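Local coordinates for large adhesion protein (Lap) involved in biofilm formation (Marinobacter hydrocarbonoclasticus, PDB 6XI3), which forms part of the calcium-binding extender region of a large bacterial adhesin, a row of tandem Ig-like beta-sandwich repeats that probably projects the adhesive end during biofilm formation, at residues Gly48-Val53 with Gly81-Thr86; Ile63-Gly68 with Ser92-Ser97; Leu127-Gly132 with Asp211-Thr216; Asp218-Asp223 with Thr243-Ala248; Val350-Thr355 with Val391-Gln396. All coordinates share one frame; numbering follows the deposited sequence.

Contact 1 (Gly48-Val53 with Gly81-Thr86)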
# COMPACT_ATOMS: atom_id res chain seq x y z
N GLY A 48 44.02 -50.92 0.52
CA GLY A 48 44.07 -51.48 1.87
C GLY A 48 45.17 -52.50 2.01
O GLY A 48 46.05 -52.64 1.08
N THR A 49 45.13 -53.17 3.15
CA THR A 49 46.10 -54.19 3.59
C THR A 49 45.32 -55.37 4.14
O THR A 49 44.18 -55.18 4.59
CB THR A 49 47.06 -53.62 4.66
OG1 THR A 49 46.25 -53.33 5.81
CG2 THR A 49 47.79 -52.39 4.18
N THR A 50 45.98 -56.52 4.17
CA THR A 50 45.43 -57.76 4.76
C THR A 50 46.54 -58.46 5.50
O THR A 50 47.68 -58.26 5.11
CB THR A 50 44.83 -58.71 3.72
OG1 THR A 50 45.88 -59.09 2.81
CG2 THR A 50 43.66 -58.10 3.00
N THR A 51 46.16 -59.24 6.49
CA THR A 51 47.04 -60.19 7.22
C THR A 51 46.35 -61.54 7.13
O THR A 51 45.12 -61.56 7.37
CB THR A 51 47.26 -59.76 8.68
OG1 THR A 51 47.72 -58.41 8.70
CG2 THR A 51 48.28 -60.61 9.40
N ASP A 52 47.09 -62.58 6.76
CA ASP A 52 46.60 -63.98 6.78
C ASP A 52 45.47 -64.13 5.77
O ASP A 52 44.65 -65.03 5.99
CB ASP A 52 46.02 -64.38 8.14
CG ASP A 52 47.09 -64.55 9.19
OD1 ASP A 52 48.28 -64.57 8.82
OD2 ASP A 52 46.72 -64.64 10.39
N VAL A 53 45.43 -63.29 4.74
CA VAL A 53 44.60 -63.53 3.53
C VAL A 53 45.55 -63.99 2.42
O VAL A 53 46.62 -63.35 2.24
CB VAL A 53 43.80 -62.28 3.11
CG1 VAL A 53 43.00 -62.52 1.85
CG2 VAL A 53 42.90 -61.76 4.24
N GLY A 81 49.97 -58.62 0.41
CA GLY A 81 48.75 -58.53 1.21
C GLY A 81 48.00 -57.25 0.92
O GLY A 81 46.91 -57.08 1.49
N SER A 82 48.52 -56.39 0.03
CA SER A 82 47.88 -55.07 -0.23
C SER A 82 46.93 -55.21 -1.41
O SER A 82 47.01 -56.20 -2.17
CB SER A 82 48.90 -53.97 -0.44
OG SER A 82 49.58 -54.20 -1.65
N TYR A 83 46.05 -54.23 -1.57
CA TYR A 83 45.10 -54.19 -2.70
C TYR A 83 44.81 -52.72 -2.97
O TYR A 83 45.01 -51.92 -2.07
CB TYR A 83 43.83 -55.00 -2.41
CG TYR A 83 42.95 -54.48 -1.31
CD1 TYR A 83 43.22 -54.77 0.01
CD2 TYR A 83 41.83 -53.74 -1.60
CE1 TYR A 83 42.40 -54.31 1.01
CE2 TYR A 83 41.01 -53.24 -0.60
CZ TYR A 83 41.31 -53.52 0.70
OH TYR A 83 40.52 -53.06 1.71
N SER A 84 44.42 -52.40 -4.18
CA SER A 84 43.94 -51.03 -4.50
C SER A 84 43.05 -51.03 -5.73
O SER A 84 43.05 -51.97 -6.48
CB SER A 84 45.10 -50.10 -4.68
OG SER A 84 45.74 -50.48 -5.87
N LEU A 85 42.22 -50.00 -5.85
CA LEU A 85 41.39 -49.72 -7.04
C LEU A 85 41.53 -48.21 -7.32
O LEU A 85 41.51 -47.45 -6.35
CB LEU A 85 39.93 -50.10 -6.79
CG LEU A 85 39.63 -51.60 -6.68
CD1 LEU A 85 38.14 -51.86 -6.50
CD2 LEU A 85 40.12 -52.36 -7.90
N THR A 86 41.74 -47.83 -8.57
CA THR A 86 41.90 -46.42 -9.04
C THR A 86 40.77 -46.11 -10.02
O THR A 86 40.47 -46.98 -10.84
CB THR A 86 43.27 -46.24 -9.72
OG1 THR A 86 44.28 -46.50 -8.74
CG2 THR A 86 43.49 -44.85 -10.29
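Strands 48-51 and 82-86 run antiparallel, their N-to-C directions 152° apart and their axes 4.8 Å apart at closest approach, with G48 and Y83 as a hydrogen-bonded pair. The G48 N to Y83 O bond measures 2.9 Å and is fairly straight (159° at the hydrogen); the return bond from Y83 N to G48 O is 3.1 Å. The Y83 ring folds back over its own partner: at a chi1 of 66° one ring face lies on the G48 backbone, G48 N standing 3.7 Å above the ring centre. Y83 CE1 comes to 3.4 Å from G48 CA, on the side where a CB would meet the phenol, so the missing side chain at G48 is what admits the ring. The pair belongs to the three-stranded sheet of the first Ig-like beta-sandwich, where strand 43-51 is central; the ring also packs on L30, V32 and A75, and its OH is hydrogen-bonded to T31 O. Past the ladder, T50 OG1 donates to G81 O over 2.6 Å, in the carbonyl plane and on a lone pair. At the backbone angles of G81 a CB would collide with the preceding carbonyl O and with T50 O, so glycine is called for. On the T49 side of the sheet, S82 CB rests 3.5 Å from G48 O, while S82 OG is hydrogen-bonded to D80.

Contact 2 (Ile63-Gly68 with Ser92-Ser97). With CA (calcium ion), chain E.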
# COMPACT_ATOMS: atom_id res chain seq x y z
N ILE A 63 30.47 -49.14 -1.97
CA ILE A 63 30.46 -47.68 -1.68
C ILE A 63 28.99 -47.31 -1.68
O ILE A 63 28.34 -47.53 -2.72
CB ILE A 63 31.26 -46.89 -2.71
CG1 ILE A 63 32.60 -47.58 -3.01
CG2 ILE A 63 31.42 -45.47 -2.19
CD1 ILE A 63 33.47 -46.79 -3.93
N THR A 64 28.51 -46.84 -0.53
CA THR A 64 27.10 -46.47 -0.30
C THR A 64 26.99 -44.96 -0.10
O THR A 64 27.76 -44.39 0.70
CB THR A 64 26.54 -47.22 0.92
OG1 THR A 64 26.81 -48.59 0.69
CG2 THR A 64 25.06 -47.01 1.14
N ASP A 65 26.01 -44.35 -0.75
CA ASP A 65 25.85 -42.88 -0.65
C ASP A 65 24.74 -42.54 0.36
O ASP A 65 24.14 -43.47 0.96
CB ASP A 65 25.64 -42.32 -2.05
CG ASP A 65 24.27 -42.62 -2.62
OD1 ASP A 65 23.41 -43.12 -1.84
OD2 ASP A 65 24.05 -42.33 -3.82
N SER A 66 24.48 -41.24 0.52
CA SER A 66 23.50 -40.64 1.46
C SER A 66 22.06 -41.08 1.15
O SER A 66 21.20 -40.83 1.98
CB SER A 66 23.63 -39.12 1.44
OG SER A 66 23.42 -38.61 0.13
N ALA A 67 21.79 -41.64 -0.03
CA ALA A 67 20.44 -42.10 -0.45
C ALA A 67 20.33 -43.64 -0.44
O ALA A 67 19.30 -44.17 -0.93
CB ALA A 67 20.15 -41.55 -1.81
N GLY A 68 21.38 -44.35 -0.03
CA GLY A 68 21.44 -45.83 -0.09
C GLY A 68 21.81 -46.43 -1.45
O GLY A 68 21.85 -47.65 -1.52
N SER A 92 27.17 -42.84 -10.36
CA SER A 92 25.83 -43.35 -9.96
C SER A 92 25.46 -42.81 -8.57
O SER A 92 24.30 -42.93 -8.20
CB SER A 92 25.79 -44.86 -10.00
OG SER A 92 26.65 -45.43 -9.02
N LEU A 93 26.39 -42.28 -7.78
CA LEU A 93 26.09 -41.93 -6.38
C LEU A 93 25.70 -40.45 -6.33
O LEU A 93 26.12 -39.68 -7.22
CB LEU A 93 27.27 -42.22 -5.46
CG LEU A 93 27.76 -43.67 -5.49
CD1 LEU A 93 28.90 -43.88 -4.51
CD2 LEU A 93 26.62 -44.63 -5.20
N VAL A 94 24.92 -40.10 -5.30
CA VAL A 94 24.56 -38.69 -5.01
C VAL A 94 25.53 -38.12 -3.99
O VAL A 94 26.17 -38.88 -3.27
CB VAL A 94 23.09 -38.55 -4.57
CG1 VAL A 94 22.16 -39.02 -5.67
CG2 VAL A 94 22.79 -39.24 -3.24
N ASP A 95 25.57 -36.79 -3.93
CA ASP A 95 26.43 -36.01 -3.01
C ASP A 95 26.07 -36.31 -1.56
O ASP A 95 24.93 -36.72 -1.28
CB ASP A 95 26.36 -34.51 -3.34
CG ASP A 95 27.15 -34.08 -4.57
OD1 ASP A 95 27.72 -34.98 -5.26
OD2 ASP A 95 27.24 -32.85 -4.81
N GLY A 96 27.02 -36.03 -0.68
CA GLY A 96 26.92 -36.27 0.77
C GLY A 96 27.97 -37.27 1.19
O GLY A 96 29.02 -37.39 0.50
N SER A 97 27.71 -37.98 2.28
CA SER A 97 28.67 -38.96 2.86
C SER A 97 28.80 -40.15 1.91
O SER A 97 27.84 -40.51 1.24
CB SER A 97 28.20 -39.40 4.21
OG SER A 97 26.93 -40.02 4.05
CA CA E . 26.82 -30.85 -3.82
O HOH W 1 27.30 -43.06 3.32
O HOH W 2 26.23 -39.21 -0.59
O HOH W 3 26.53 -28.63 -3.01
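D65 and S66 make the two direct hydrogen bonds to segment 92-97. V94 N donates to D65 OD2 over 2.8 Å, almost straight at 170°, meeting the oxygen on its anti side but 30° out of the carboxylate plane; N69 ND2 is a second donor to OD2. S66 OG donates to D95 O, also over 2.8 Å, tilted from the carbonyl plane. The D65 carboxylate is held from its own side too: A67 N donates to D65 OD1 from above the plane, an Asx turn, within a type I beta turn from D65 to G68 that turns strand 58-64 toward strand 70-76 of the four-stranded sheet of this Ig-like sandwich. Water completes the polar set, one molecule accepting from S66 N and donating to V94 O and S97 O, another joining T64 O to S97 OG. Among the apolar contacts, I63 CG2 meets L93 CD1 at 3.8 Å, the two side chains crossing at about a right angle. V94 CG2 lies 3.8 Å from A67 CB. D95 OD2 holds a calcium ion at 2.3 Å, a site completed by D121, T123, D149, N205 and water, while D95 OD1 accepts from A122 N.

Contact 3 (Leu127-Gly132 with Asp211-Thr216)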
# COMPACT_ATOMS: atom_id res chain seq x y z
N LEU A 127 18.76 -23.40 -6.11
CA LEU A 127 17.29 -23.40 -6.04
C LEU A 127 16.81 -22.20 -6.85
O LEU A 127 17.49 -21.19 -6.81
CB LEU A 127 16.84 -23.33 -4.58
CG LEU A 127 15.33 -23.33 -4.35
CD1 LEU A 127 14.96 -24.02 -3.04
CD2 LEU A 127 14.77 -21.90 -4.36
N THR A 128 15.69 -22.36 -7.57
CA THR A 128 14.95 -21.27 -8.23
C THR A 128 13.54 -21.28 -7.65
O THR A 128 13.05 -22.38 -7.24
CB THR A 128 14.95 -21.39 -9.76
OG1 THR A 128 14.11 -22.50 -10.12
CG2 THR A 128 16.34 -21.54 -10.35
N VAL A 129 12.92 -20.11 -7.57
CA VAL A 129 11.46 -20.00 -7.31
C VAL A 129 10.88 -18.98 -8.29
O VAL A 129 11.56 -18.01 -8.63
CB VAL A 129 11.15 -19.61 -5.87
CG1 VAL A 129 11.58 -18.19 -5.56
CG2 VAL A 129 9.67 -19.83 -5.61
N SER A 130 9.66 -19.22 -8.75
CA SER A 130 9.02 -18.29 -9.71
C SER A 130 7.52 -18.25 -9.44
O SER A 130 6.91 -19.30 -9.14
CB SER A 130 9.39 -18.65 -11.13
OG SER A 130 8.40 -19.44 -11.73
N VAL A 131 6.97 -17.04 -9.48
CA VAL A 131 5.51 -16.83 -9.33
C VAL A 131 4.86 -17.15 -10.66
O VAL A 131 5.19 -16.54 -11.66
CB VAL A 131 5.18 -15.41 -8.87
CG1 VAL A 131 3.67 -15.20 -8.86
CG2 VAL A 131 5.76 -15.17 -7.50
N GLY A 132 3.95 -18.12 -10.67
CA GLY A 132 3.18 -18.43 -11.88
C GLY A 132 2.09 -17.39 -12.07
O GLY A 132 1.95 -16.84 -13.18
N ASP A 211 16.22 -18.61 -3.22
CA ASP A 211 15.90 -17.72 -4.35
C ASP A 211 14.71 -16.88 -3.89
O ASP A 211 14.06 -17.26 -2.89
CB ASP A 211 15.61 -18.49 -5.63
CG ASP A 211 15.48 -17.61 -6.86
OD1 ASP A 211 16.12 -16.55 -6.89
OD2 ASP A 211 14.70 -17.96 -7.76
N SER A 212 14.46 -15.76 -4.56
CA SER A 212 13.25 -14.96 -4.29
C SER A 212 12.65 -14.50 -5.60
O SER A 212 13.28 -14.66 -6.63
CB SER A 212 13.52 -13.83 -3.31
OG SER A 212 14.44 -12.91 -3.87
N ALA A 213 11.40 -14.09 -5.55
CA ALA A 213 10.68 -13.50 -6.68
C ALA A 213 9.77 -12.41 -6.12
O ALA A 213 9.61 -12.31 -4.88
CB ALA A 213 9.91 -14.56 -7.41
N ASN A 214 9.20 -11.60 -6.99
CA ASN A 214 8.37 -10.47 -6.54
C ASN A 214 7.23 -10.33 -7.52
O ASN A 214 7.39 -10.72 -8.70
CB ASN A 214 9.18 -9.19 -6.37
CG ASN A 214 9.94 -8.82 -7.63
OD1 ASN A 214 9.35 -8.48 -8.66
ND2 ASN A 214 11.27 -8.91 -7.58
N GLY A 215 6.12 -9.78 -7.05
CA GLY A 215 4.99 -9.47 -7.93
C GLY A 215 4.07 -8.51 -7.24
O GLY A 215 4.23 -8.29 -6.02
N THR A 216 3.06 -8.06 -7.95
CA THR A 216 2.09 -7.09 -7.42
C THR A 216 0.81 -7.81 -6.99
O THR A 216 0.26 -8.60 -7.77
CB THR A 216 1.74 -6.04 -8.46
OG1 THR A 216 3.01 -5.58 -8.91
CG2 THR A 216 0.87 -4.93 -7.90
O HOH W 4 13.22 -16.10 -8.70
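D211 OD2 accepts a hydrogen bond from V129 N, 2.8 Å long and 168° at the hydrogen, on its anti lone pair. The carboxylate is carried there by an extended first torsion, CG lying opposite the backbone N (chi1 -171°), and D211 CB meanwhile sits 3.5 Å from L127 O. Around this bond L127 CD2 packs 3.7 Å from D211 CB, and V129 CG1 lies against the D211 carbonyl group, 3.8 Å from D211 O. Further along, A213 CB is 4.2 Å from V131 CG2.

The two strands point nearly the same way, 14° apart with axes 5.7 Å apart at closest approach, yet no direct backbone-to-backbone bond joins them. Each is an edge strand of its own sheet: 126-135 is held by strand 140-148 through T128 with T146 and S130 with S144, and 208-217 by strand 193-202 through D211 with A199 and A213 with V197. The contact therefore joins edges of the two sheets of the second Ig-like sandwich. The D211 carboxylate thus takes the acceptor role that a carbonyl would have in a regular ladder, consistent with the wide spacing of the axes.

Contact 4 (Asp218-Asp223 with Thr243-Ala248). With CA (calcium ion), chain D; EDT ({[-(bis-carboxymethyl-amino)-ethyl]-carboxymethyl-amino}-acetic acid), chain I.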
# COMPACT_ATOMS: atom_id res chain seq x y z
N ASP A 218 -3.06 -6.83 -5.91
CA ASP A 218 -4.09 -5.77 -6.00
C ASP A 218 -5.43 -6.48 -5.92
O ASP A 218 -6.13 -6.53 -6.94
CB ASP A 218 -3.91 -4.90 -7.24
CG ASP A 218 -4.81 -3.66 -7.21
OD1 ASP A 218 -5.61 -3.53 -6.25
OD2 ASP A 218 -4.72 -2.84 -8.13
N ALA A 219 -5.77 -6.98 -4.74
CA ALA A 219 -7.05 -7.68 -4.46
C ALA A 219 -8.13 -6.69 -3.96
O ALA A 219 -9.34 -7.01 -4.06
CB ALA A 219 -6.82 -8.81 -3.50
N THR A 220 -7.73 -5.53 -3.45
CA THR A 220 -8.68 -4.56 -2.81
C THR A 220 -8.63 -3.25 -3.60
O THR A 220 -7.52 -2.70 -3.83
CB THR A 220 -8.40 -4.43 -1.31
OG1 THR A 220 -8.29 -5.74 -0.73
CG2 THR A 220 -9.49 -3.69 -0.55
N ALA A 221 -9.79 -2.82 -4.06
CA ALA A 221 -10.03 -1.52 -4.69
C ALA A 221 -9.84 -0.42 -3.63
O ALA A 221 -10.52 -0.47 -2.63
CB ALA A 221 -11.44 -1.50 -5.26
N GLY A 222 -8.96 0.53 -3.88
CA GLY A 222 -8.70 1.69 -3.01
C GLY A 222 -9.90 2.61 -3.04
O GLY A 222 -10.53 2.69 -4.07
N ASP A 223 -10.24 3.21 -1.91
CA ASP A 223 -11.38 4.15 -1.84
C ASP A 223 -11.13 5.12 -0.69
O ASP A 223 -10.37 4.80 0.23
CB ASP A 223 -12.68 3.37 -1.70
CG ASP A 223 -13.94 4.19 -1.90
OD1 ASP A 223 -13.99 4.98 -2.88
OD2 ASP A 223 -14.82 4.08 -1.04
N THR A 243 -13.35 7.65 5.92
CA THR A 243 -13.00 6.22 5.87
C THR A 243 -12.09 6.03 4.67
O THR A 243 -12.12 6.87 3.74
CB THR A 243 -14.23 5.30 5.75
OG1 THR A 243 -14.81 5.53 4.46
CG2 THR A 243 -15.28 5.55 6.81
N THR A 244 -11.33 4.94 4.67
CA THR A 244 -10.55 4.54 3.50
C THR A 244 -10.62 3.02 3.36
O THR A 244 -10.83 2.35 4.35
CB THR A 244 -9.10 5.03 3.58
OG1 THR A 244 -8.46 4.44 4.71
CG2 THR A 244 -9.01 6.54 3.62
N THR A 245 -10.39 2.55 2.15
CA THR A 245 -10.10 1.12 1.85
C THR A 245 -8.76 1.05 1.13
O THR A 245 -8.49 1.88 0.20
CB THR A 245 -11.28 0.52 1.07
OG1 THR A 245 -12.48 0.91 1.73
CG2 THR A 245 -11.24 -0.99 0.98
N ASP A 246 -7.93 0.07 1.49
CA ASP A 246 -6.62 -0.19 0.86
C ASP A 246 -5.70 1.03 1.01
O ASP A 246 -4.82 1.24 0.14
CB ASP A 246 -6.74 -0.59 -0.62
CG ASP A 246 -5.49 -1.36 -1.05
OD1 ASP A 246 -4.89 -2.00 -0.17
OD2 ASP A 246 -5.08 -1.23 -2.23
N VAL A 247 -5.84 1.79 2.10
CA VAL A 247 -4.88 2.87 2.42
C VAL A 247 -4.10 2.48 3.67
O VAL A 247 -4.73 2.19 4.72
CB VAL A 247 -5.59 4.23 2.55
CG1 VAL A 247 -4.66 5.32 3.03
CG2 VAL A 247 -6.22 4.61 1.22
N ALA A 248 -2.77 2.48 3.54
CA ALA A 248 -1.84 1.97 4.58
C ALA A 248 -1.93 2.85 5.82
O ALA A 248 -2.18 4.07 5.69
CB ALA A 248 -0.42 1.89 4.06
CA CA D . -5.40 -2.31 -4.20
O20 EDT I . -17.40 8.30 -2.09
C5 EDT I . -16.85 7.25 -2.48
O19 EDT I . -17.04 6.12 -1.88
C4 EDT I . -16.02 7.35 -3.76
N3 EDT I . -16.36 8.48 -4.68
C2 EDT I . -17.82 8.63 -5.00
C1 EDT I . -18.49 7.36 -5.50
O18 EDT I . -19.53 6.93 -4.90
O17 EDT I . -18.04 6.81 -6.53
C6 EDT I . -15.65 8.34 -5.97
C7 EDT I . -14.27 8.84 -5.80
N8 EDT I . -13.81 9.44 -7.07
C9 EDT I . -13.12 10.71 -6.81
C10 EDT I . -12.87 11.55 -8.04
O16 EDT I . -13.00 12.79 -7.93
O15 EDT I . -12.51 11.01 -9.12
C11 EDT I . -12.93 8.49 -7.78
C12 EDT I . -11.47 8.54 -7.34
O13 EDT I . -11.20 8.51 -6.13
O14 EDT I . -10.55 8.58 -8.19
O HOH W 5 -6.07 -0.33 -5.32
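A calcium site at the junction of two tandem repeats draws this contact together. D218 OD1 (2.4 Å), T220 O (2.2 Å) and D246 OD2 (2.3 Å) all bind the ion, joined by a water, D192 and N302. D218 and D246 thus give one carboxylate oxygen each, and their negative charges would be offset in part by the metal, with R301 forming a salt bridge to D246 OD1. A chi1 of -157° directs D246 OD2 to the ion, while D246 CB rests 3.8 Å from G222 CA. Segment 218-223 is the linker from strand 208-217 of one Ig-like beta-sandwich to strand 223-232 of the next, and its last residue already belongs to the new sheet: D223 and T245 form an antiparallel hydrogen-bonded pair. D223 N donates to T245 O and T245 N to D223 O, both over 3.0 Å, and G222 CA adds a CA-H...O contact to T245 O. Between metal and ladder, the methyl groups T220 CG2 and T245 CG2 touch at 3.6 Å, their side chains crossing at about a right angle. D223 also lines the pocket of a bound EDTA molecule. Its OD2 and EDT O19, both carboxylate oxygens, come within 3.1 Å, a close approach and not an assigned bond; the ligand is hydrogen-bonded to S307 N.

Contact 5 (Val350-Thr355 with Val391-Gln396)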
# COMPACT_ATOMS: atom_id res chain seq x y z
N VAL A 350 -27.56 46.69 -4.82
CA VAL A 350 -28.64 47.02 -3.87
C VAL A 350 -29.80 47.52 -4.71
O VAL A 350 -29.58 48.53 -5.39
CB VAL A 350 -28.25 48.13 -2.88
CG1 VAL A 350 -29.37 48.29 -1.87
CG2 VAL A 350 -26.90 47.88 -2.21
N ASN A 351 -30.97 46.89 -4.63
CA ASN A 351 -32.19 47.39 -5.32
C ASN A 351 -32.95 48.30 -4.36
O ASN A 351 -33.19 47.88 -3.19
CB ASN A 351 -33.06 46.25 -5.89
CG ASN A 351 -32.40 45.49 -7.03
OD1 ASN A 351 -31.64 44.55 -6.80
ND2 ASN A 351 -32.66 45.87 -8.26
N VAL A 352 -33.36 49.48 -4.84
CA VAL A 352 -34.08 50.50 -4.03
C VAL A 352 -35.40 50.84 -4.73
O VAL A 352 -35.41 50.96 -5.95
CB VAL A 352 -33.22 51.75 -3.81
CG1 VAL A 352 -33.99 52.87 -3.13
CG2 VAL A 352 -31.96 51.43 -3.01
N THR A 353 -36.50 50.86 -3.97
CA THR A 353 -37.82 51.38 -4.42
C THR A 353 -38.21 52.56 -3.52
O THR A 353 -37.94 52.51 -2.30
CB THR A 353 -38.90 50.29 -4.38
OG1 THR A 353 -38.94 49.93 -3.00
CG2 THR A 353 -38.61 49.09 -5.26
N ILE A 354 -38.76 53.61 -4.12
CA ILE A 354 -39.40 54.73 -3.37
C ILE A 354 -40.85 54.73 -3.85
O ILE A 354 -41.04 54.87 -5.05
CB ILE A 354 -38.68 56.05 -3.67
CG1 ILE A 354 -37.18 55.93 -3.39
CG2 ILE A 354 -39.30 57.20 -2.90
CD1 ILE A 354 -36.36 56.73 -4.36
N THR A 355 -41.78 54.49 -2.93
CA THR A 355 -43.23 54.43 -3.19
C THR A 355 -43.88 55.67 -2.57
O THR A 355 -43.61 55.96 -1.41
CB THR A 355 -43.79 53.10 -2.68
OG1 THR A 355 -42.92 52.12 -3.27
CG2 THR A 355 -45.25 52.89 -3.04
N VAL A 391 -39.19 54.25 1.40
CA VAL A 391 -37.96 53.78 0.72
C VAL A 391 -37.78 52.32 1.15
O VAL A 391 -37.83 52.08 2.36
CB VAL A 391 -36.76 54.64 1.10
CG1 VAL A 391 -35.44 54.04 0.59
CG2 VAL A 391 -36.92 56.08 0.61
N GLU A 392 -37.60 51.40 0.20
CA GLU A 392 -37.27 49.98 0.48
C GLU A 392 -35.94 49.67 -0.21
O GLU A 392 -35.77 50.01 -1.39
CB GLU A 392 -38.44 49.09 0.04
CG GLU A 392 -38.14 47.60 0.11
CD GLU A 392 -38.27 46.98 1.50
OE1 GLU A 392 -38.60 47.71 2.46
OE2 GLU A 392 -38.04 45.75 1.62
N ALA A 393 -35.00 49.06 0.51
CA ALA A 393 -33.73 48.59 -0.07
C ALA A 393 -33.58 47.09 0.19
O ALA A 393 -33.93 46.63 1.30
CB ALA A 393 -32.60 49.39 0.50
N SER A 394 -33.04 46.37 -0.80
CA SER A 394 -32.82 44.90 -0.75
C SER A 394 -31.47 44.51 -1.38
O SER A 394 -31.07 45.09 -2.41
CB SER A 394 -33.91 44.17 -1.43
OG SER A 394 -33.87 42.81 -1.01
N ALA A 395 -30.81 43.54 -0.78
CA ALA A 395 -29.58 42.95 -1.33
C ALA A 395 -29.49 41.48 -0.89
O ALA A 395 -30.07 41.14 0.16
CB ALA A 395 -28.37 43.75 -0.92
N GLN A 396 -28.76 40.67 -1.65
CA GLN A 396 -28.52 39.23 -1.36
C GLN A 396 -27.25 39.07 -0.51
O GLN A 396 -26.14 39.50 -0.95
CB GLN A 396 -28.47 38.47 -2.69
CG GLN A 396 -29.77 38.58 -3.47
CD GLN A 396 -30.90 37.84 -2.79
OE1 GLN A 396 -30.79 36.65 -2.50
NE2 GLN A 396 -31.98 38.55 -2.51
O HOH W 6 -30.89 42.69 -4.76
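The two central strands of a four-stranded antiparallel sheet, in the last Ig-like beta-sandwich of the chain, meet here: 349-356 and 387-396, with 361-367 and 402-411 outside them. The short strand axes run 165° apart and approach to 4.6 Å. Four backbone bonds carry the ladder, in two hydrogen-bonded pairs. N351 with S394 gives N351 N to S394 O at 2.9 Å and S394 N to N351 O at 2.8 Å; T353 and E392 exchange two more. The non-hydrogen-bonded pairs V352 with A393 and I354 with V391 put apolar groups on the inner face. There V352 CG2 touches A393 CB at 4.1 Å, V352 CG1 meets V391 CG1, and I354 CG1 runs beside V391 CG2 at 4.0 Å, I354 and V391 lying side by side and pointing the same way. L321 and V323 of strand 320-329, and Y374 and L376 of strand 374-380, cover this face from across the sandwich. The N351, T353, E392 and S394 side is polar. A water donates to N351 OD1 and, weakly, to S394 O, and chi1 61° brings T353 OG1 alongside E392, 3.2 Å from E392 CB.

In the fold
From the N terminus, contact 1 closes a loop of 27 residues between strands 43-51 and 82-89, and contact 2 one of 23 between 58-64 and 96-105. Their segments alternate, so the chain passes back and forth between the three-stranded and the four-stranded sheet of the first sandwich; their centres are 24 Å apart. Contact 3 follows in series, its 78 intervening residues joining the first and last strands of the second sandwich. Contact 4 closes 19 residues between the linker and strand 237-245; segment 218-223 carries the chain over a calcium junction into the third sandwich. Contact 5 closes 35 between strands 349-356 and 387-396 of the final sandwich, its centre about 131 Å from that of contact 1, in keeping with an extended rod.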